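Local coordinates for probable ABC transporter phosphite binding protein PhnD1 (Prochlorococcus marinus str. MIT 9301, PDB 5LQ5), which binds inorganic phosphite strongly, and methylphosphonate and phosphate only very weakly, probably as the periplasmic solute-binding component of an ABC transporter, at residues K109-K112 and K113-N116. Sequence-based numbering, arbitrary orientation.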
ATOM      1  N   LYS A 109       0.495  20.447 -13.777  1.00 30.23           N
ATOM      2  CA  LYS A 109      -0.256  20.756 -15.028  1.00 28.93           C
ATOM      3  C   LYS A 109       0.243  19.960 -16.260  1.00 27.08           C
ATOM      4  O   LYS A 109      -0.520  19.713 -17.222  1.00 33.98           O
ATOM      5  CB  LYS A 109      -0.228  22.264 -15.332  1.00 39.00           C
ATOM      6  CG  LYS A 109      -0.850  23.154 -14.258  1.00 54.81           C
ATOM      7  CD  LYS A 109      -2.349  23.342 -14.414  1.00 71.82           C
ATOM      8  CE  LYS A 109      -2.819  24.559 -13.620  1.00 89.95           C
ATOM      9  NZ  LYS A 109      -4.264  24.846 -13.811  1.00140.70           N
ATOM     10  N   GLY A 110       1.497  19.516 -16.182  1.00 29.66           N
ATOM     11  CA  GLY A 110       2.137  18.647 -17.190  1.00 34.73           C
ATOM     12  C   GLY A 110       1.478  17.278 -17.357  1.00 27.69           C
ATOM     13  O   GLY A 110       1.689  16.564 -18.349  1.00 26.59           O
ATOM     14  N   LEU A 111       0.681  16.881 -16.373  1.00 26.31           N
ATOM     15  CA  LEU A 111      -0.076  15.617 -16.491  1.00 22.77           C
ATOM     16  C   LEU A 111      -1.047  15.606 -17.677  1.00 25.41           C
ATOM     17  O   LEU A 111      -1.448  14.551 -18.121  1.00 24.06           O
ATOM     18  CB  LEU A 111      -0.852  15.299 -15.201  1.00 22.76           C
ATOM     19  CG  LEU A 111      -0.016  14.922 -13.989  1.00 22.42           C
ATOM     20  CD1 LEU A 111      -0.967  14.764 -12.789  1.00 25.49           C
ATOM     21  CD2 LEU A 111       0.808  13.670 -14.204  1.00 24.27           C
ATOM     22  N   LYS A 112      -1.408  16.781 -18.202  1.00 26.29           N
ATOM     23  CA  LYS A 112      -2.155  16.885 -19.472  1.00 27.43           C
ATOM     24  C   LYS A 112      -1.508  16.135 -20.637  1.00 24.25           C
ATOM     25  O   LYS A 112      -2.207  15.719 -21.579  1.00 27.02           O
ATOM     26  CB  LYS A 112      -2.392  18.363 -19.875  1.00 35.98           C
ATOM     27  CG  LYS A 112      -3.705  18.930 -19.365  1.00118.82           C
ATOM     28  CD  LYS A 112      -3.773  20.446 -19.487  1.00121.61           C
ATOM     29  CE  LYS A 112      -5.175  20.941 -19.833  1.00 91.31           C
ATOM     30  NZ  LYS A 112      -6.274  20.325 -19.036  1.00 86.59           N
ATOM     31  N   LYS A 113      -0.191  15.966 -20.578  1.00 25.99           N
ATOM     32  CA  LYS A 113       0.553  15.200 -21.618  1.00 26.54           C
ATOM     33  C   LYS A 113       0.171  13.696 -21.635  1.00 27.77           C
ATOM     34  O   LYS A 113       0.486  12.964 -22.558  1.00 26.51           O
ATOM     35  CB  LYS A 113       2.068  15.380 -21.462  1.00 28.37           C
ATOM     36  CG  LYS A 113       2.550  16.803 -21.757  1.00 36.70           C
ATOM     37  CD  LYS A 113       4.023  16.978 -21.453  1.00 63.88           C
ATOM     38  CE  LYS A 113       4.429  18.434 -21.258  1.00 57.52           C
ATOM     39  NZ  LYS A 113       5.890  18.589 -20.969  1.00 51.95           N
ATOM     40  N   LEU A 114      -0.556  13.247 -20.612  1.00 26.21           N
ATOM     41  CA  LEU A 114      -1.009  11.841 -20.569  1.00 21.63           C
ATOM     42  C   LEU A 114      -2.331  11.557 -21.253  1.00 21.80           C
ATOM     43  O   LEU A 114      -2.754  10.396 -21.409  1.00 24.42           O
ATOM     44  CB  LEU A 114      -0.996  11.328 -19.135  1.00 23.43           C
ATOM     45  CG  LEU A 114       0.368  11.421 -18.440  1.00 22.02           C
ATOM     46  CD1 LEU A 114       0.268  10.931 -17.007  1.00 24.18           C
ATOM     47  CD2 LEU A 114       1.474  10.654 -19.162  1.00 24.22           C
ATOM     48  N   LYS A 115      -3.008  12.614 -21.664  1.00 22.90           N
ATOM     49  CA  LYS A 115      -4.259  12.464 -22.411  1.00 24.32           C
ATOM     50  C   LYS A 115      -4.017  11.684 -23.722  1.00 24.19           C
ATOM     51  O   LYS A 115      -2.963  11.812 -24.342  1.00 27.07           O
ATOM     52  CB  LYS A 115      -4.871  13.831 -22.708  1.00 27.77           C
ATOM     53  CG  LYS A 115      -5.402  14.580 -21.498  1.00 25.40           C
ATOM     54  CD  LYS A 115      -6.121  15.841 -21.972  1.00 31.40           C
ATOM     55  CE  LYS A 115      -7.030  16.454 -20.932  1.00 37.81           C
ATOM     56  NZ  LYS A 115      -7.946  17.405 -21.606  1.00 54.76           N
ATOM     57  N   ASN A 116      -5.011  10.877 -24.104  1.00 23.67           N
ATOM     58  CA  ASN A 116      -4.968  10.037 -25.319  1.00 23.89           C
ATOM     59  C   ASN A 116      -3.842   8.995 -25.306  1.00 24.23           C
ATOM     60  O   ASN A 116      -3.399   8.526 -26.354  1.00 28.29           O
ATOM     61  CB  ASN A 116      -4.939  10.884 -26.607  1.00 26.01           C
ATOM     62  CG  ASN A 116      -5.431  10.108 -27.854  1.00 30.96           C
ATOM     63  OD1 ASN A 116      -6.407   9.313 -27.807  1.00 30.66           O
ATOM     64  ND2 ASN A 116      -4.760  10.352 -28.991  1.00 36.45           N
TER
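Gly110, Leu111 and Lys112 each offer the backbone carbonyl to the amide three residues on, in a 3-10 helix: Lys113 N to Gly110 O is 3.0 Å, Leu114 N to Leu111 O 2.9 Å and Lys115 N to Lys112 O 3.2 Å. All three N-H groups point fairly straight at their acceptors, near 160°, and the donors lie well above the carbonyl planes. A spacing of three brings Leu111 and Leu114 to the same side of the helix, where methyl CD2 of Leu111 meets CD1 of Leu114 at 4.0 Å, the two side chains running at a slant to one another. The backbone places CB of Leu114 3.4 Å from Leu111 O, and chi1 of -57°, with CG beside the backbone N and opposite the carbonyl carbon, brings CG alongside the same oxygen at 3.6 Å. Both leucines are buried against Phe94 of strand 92-97 and Phe197 of strand 194-199, neighbours in the five-stranded sheet. Lys113 and Lys115 repeat the pattern with their aliphatic stems: CB of Lys113 is 3.4 Å from Gly110 O, and CG of Lys115 is equally close to Lys112 O. Beyond CG both chains stay extended. The ammonium groups of Lys112 and Lys115 come to 4.2 Å, NZ to NZ, although the Lys112 chain is poorly ordered; its NZ is modelled donating to Ala140 O. The helix is thus amphipathic: its leucine side packs the connection between strands 92-97 and 119-121 on the sheet, far from the phosphite pocket, while Lys112 and Lys115 share one flank and Lys113 leaves on another, beside Gly110. If the modelled Lys112 position holds, the two charges would probably repel, and the Ala140 carbonyl may offset part of this.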